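Local coordinates for protein 2-dehydro-3-deoxyphosphogluconate aldolase (Vibrio fischeri, PDB 3NZR) that belongs to the KDGP aldolase family of the TIM-barrel clan and probably folds as a parallel beta-barrel ringed by helices, at residues V37-Y46 against M56-A66. Residues are numbered along the deposited sequence; the frame is centred on the assembly and turned at random.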
# COMPACT_ATOMS: atom_id res chain seq x y z
N VAL A 37 11.89 18.08 17.90
CA VAL A 37 12.34 16.67 17.96
C VAL A 37 11.12 15.76 17.97
O VAL A 37 10.04 16.18 18.35
CB VAL A 37 13.19 16.45 19.22
CG1 VAL A 37 12.32 16.60 20.47
CG2 VAL A 37 13.91 15.07 19.21
N LEU A 38 11.30 14.51 17.56
CA LEU A 38 10.36 13.46 17.79
C LEU A 38 11.11 12.39 18.51
O LEU A 38 12.21 12.07 18.11
CB LEU A 38 9.92 12.87 16.41
CG LEU A 38 9.20 13.82 15.53
CD1 LEU A 38 9.21 13.35 14.03
CD2 LEU A 38 7.79 13.99 16.07
N VAL A 39 10.53 11.79 19.54
CA VAL A 39 11.18 10.82 20.34
C VAL A 39 10.66 9.41 20.00
O VAL A 39 9.42 9.15 20.04
CB VAL A 39 10.89 11.09 21.82
CG1 VAL A 39 11.11 9.87 22.61
CG2 VAL A 39 11.72 12.25 22.35
N GLY A 40 11.57 8.55 19.57
CA GLY A 40 11.20 7.24 19.04
C GLY A 40 11.04 6.21 20.17
O GLY A 40 11.87 6.18 21.08
N VAL A 41 9.91 5.49 20.14
CA VAL A 41 9.59 4.43 21.04
C VAL A 41 9.30 3.22 20.13
O VAL A 41 8.54 3.33 19.14
CB VAL A 41 8.40 4.83 21.96
CG1 VAL A 41 8.25 3.81 23.13
CG2 VAL A 41 8.64 6.25 22.61
N LEU A 42 9.90 2.08 20.43
CA LEU A 42 9.90 0.93 19.51
C LEU A 42 8.90 -0.19 19.89
O LEU A 42 8.93 -0.70 21.04
CB LEU A 42 11.29 0.34 19.40
CG LEU A 42 12.35 1.42 19.06
CD1 LEU A 42 13.75 0.84 19.01
CD2 LEU A 42 12.04 2.05 17.80
N SER A 43 8.06 -0.54 18.93
CA SER A 43 7.02 -1.56 19.09
C SER A 43 7.61 -2.88 19.57
O SER A 43 7.03 -3.52 20.42
CB SER A 43 6.22 -1.78 17.80
OG SER A 43 6.86 -2.62 16.89
N LYS A 44 8.79 -3.23 19.09
CA LYS A 44 9.40 -4.51 19.44
C LYS A 44 9.77 -4.64 20.92
O LYS A 44 10.10 -5.75 21.37
CB LYS A 44 10.70 -4.73 18.67
CG LYS A 44 11.00 -6.21 18.39
CD LYS A 44 12.20 -6.35 17.43
CE LYS A 44 12.68 -7.80 17.35
NZ LYS A 44 13.80 -8.05 18.34
N ASN A 45 9.82 -3.54 21.63
CA ASN A 45 10.20 -3.54 23.02
C ASN A 45 9.03 -3.84 23.94
O ASN A 45 9.11 -3.64 25.12
CB ASN A 45 10.78 -2.18 23.41
CG ASN A 45 12.17 -1.96 22.88
OD1 ASN A 45 12.87 -2.87 22.58
ND2 ASN A 45 12.54 -0.73 22.75
N TYR A 46 7.92 -4.25 23.36
CA TYR A 46 6.71 -4.49 24.10
C TYR A 46 6.07 -5.78 23.62
O TYR A 46 6.16 -6.12 22.48
CB TYR A 46 5.70 -3.35 23.97
CG TYR A 46 6.17 -2.04 24.44
CD1 TYR A 46 6.06 -1.67 25.76
CD2 TYR A 46 6.78 -1.17 23.59
CE1 TYR A 46 6.51 -0.44 26.21
CE2 TYR A 46 7.25 0.04 24.03
CZ TYR A 46 7.12 0.39 25.34
OH TYR A 46 7.61 1.57 25.74
N MSE A 56 3.40 4.24 25.62
CA MSE A 56 3.58 5.38 24.73
C MSE A 56 2.81 6.62 25.12
O MSE A 56 3.30 7.70 24.90
CB MSE A 56 3.35 4.99 23.29
CG MSE A 56 4.59 4.32 22.81
SE MSE A 56 4.34 3.68 21.03
CE MSE A 56 5.66 2.22 20.96
N LYS A 57 1.67 6.47 25.78
CA LYS A 57 0.96 7.62 26.27
C LYS A 57 1.79 8.41 27.28
O LYS A 57 1.77 9.63 27.29
CB LYS A 57 -0.37 7.20 26.86
CG LYS A 57 -1.46 6.87 25.77
CD LYS A 57 -2.87 6.67 26.38
CE LYS A 57 -2.88 5.70 27.58
NZ LYS A 57 -4.22 5.51 28.20
N LYS A 58 2.57 7.74 28.10
CA LYS A 58 3.42 8.49 29.06
C LYS A 58 4.50 9.27 28.35
O LYS A 58 4.91 10.33 28.81
CB LYS A 58 4.08 7.56 30.06
CG LYS A 58 3.09 6.99 31.01
CD LYS A 58 3.56 5.70 31.65
CE LYS A 58 2.51 5.25 32.70
NZ LYS A 58 2.56 3.80 32.85
N TYR A 59 5.01 8.74 27.26
CA TYR A 59 6.00 9.52 26.52
C TYR A 59 5.32 10.75 25.86
O TYR A 59 5.88 11.83 25.77
CB TYR A 59 6.65 8.65 25.45
CG TYR A 59 7.63 7.64 25.98
CD1 TYR A 59 8.97 7.94 26.04
CD2 TYR A 59 7.23 6.39 26.39
CE1 TYR A 59 9.90 7.04 26.50
CE2 TYR A 59 8.16 5.46 26.85
CZ TYR A 59 9.52 5.81 26.91
OH TYR A 59 10.49 4.95 27.39
N SER A 60 4.11 10.55 25.35
CA SER A 60 3.37 11.65 24.75
C SER A 60 3.15 12.83 25.78
O SER A 60 3.26 14.00 25.45
CB SER A 60 2.05 11.14 24.18
OG SER A 60 1.31 12.25 23.75
N GLU A 61 2.89 12.49 27.04
CA GLU A 61 2.67 13.51 28.07
C GLU A 61 3.83 14.45 28.30
O GLU A 61 3.63 15.64 28.54
CB GLU A 61 2.35 12.86 29.41
CG GLU A 61 1.12 12.02 29.36
CD GLU A 61 0.60 11.70 30.75
OE1 GLU A 61 1.27 10.90 31.47
OE2 GLU A 61 -0.47 12.24 31.10
N VAL A 62 5.05 13.94 28.25
CA VAL A 62 6.21 14.74 28.55
C VAL A 62 6.82 15.37 27.32
O VAL A 62 7.85 16.02 27.41
CB VAL A 62 7.25 13.91 29.32
CG1 VAL A 62 6.62 13.41 30.67
CG2 VAL A 62 7.79 12.76 28.46
N THR A 63 6.21 15.17 26.17
CA THR A 63 6.77 15.66 24.93
C THR A 63 5.75 16.36 24.04
O THR A 63 6.02 16.55 22.87
CB THR A 63 7.30 14.47 24.04
OG1 THR A 63 6.19 13.68 23.63
CG2 THR A 63 8.33 13.60 24.77
N ASN A 64 4.59 16.72 24.59
CA ASN A 64 3.48 17.32 23.82
C ASN A 64 3.16 16.54 22.60
O ASN A 64 2.92 17.09 21.55
CB ASN A 64 3.78 18.77 23.45
CG ASN A 64 3.87 19.65 24.70
OD1 ASN A 64 3.15 19.39 25.69
ND2 ASN A 64 4.80 20.61 24.70
N ASN A 65 3.13 15.23 22.79
CA ASN A 65 2.85 14.22 21.74
C ASN A 65 3.88 14.09 20.60
O ASN A 65 3.58 13.49 19.57
CB ASN A 65 1.45 14.39 21.17
CG ASN A 65 0.95 13.14 20.52
OD1 ASN A 65 1.14 12.05 21.02
ND2 ASN A 65 0.27 13.29 19.37
N ALA A 66 5.10 14.58 20.83
CA ALA A 66 6.16 14.47 19.85
C ALA A 66 6.75 13.05 19.93
O ALA A 66 7.93 12.87 20.26
CB ALA A 66 7.23 15.55 20.06
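V41 meets the helix with both methyls. CG2 sits over one face of the Y59 ring, 3.9 Å from its centroid and 15° off the ring normal, a CH-pi contact; CG1, anti to the backbone N (chi1 -168°), lies 3.7 Å from CG of M56. M56, a selenomethionine, lies antiparallel alongside the V41 side chain, stretched out, and its CE comes 3.6 Å from V41 O. The same methyl approaches the Y46 ring obliquely, CE to CE2 4.1 Å. Toward the start of the strand, V39 rests more loosely on Y59 and on the T63 methyl. Here the backbones join: V39 N donates to A66 O over 2.9 Å, nearly straight at 168°, and L38 CA adds a CA-H...O contact to the same oxygen. Behind A66, a type I' turn from T63 to A66 brings the chain back to the sheet; T63 OG1 donates to Y59 O (2.8 Å) and S60 OG to N65 OD1 (2.7 Å), tying the turn to the helix. V23 and A26 of helix 23-32 also pack on Y59, and Y46 OH is hydrogen-bonded to D55. The contact joins the first strand and helix of a right-handed beta-alpha-beta unit, strand 37-42, helix 49-61 and strand 67-70. Apolar packing thus seats the helix on the sheet, and the V39-A66 bond, followed by the V39-S68 backbone pairing, is where strand pairing with 67-70 begins.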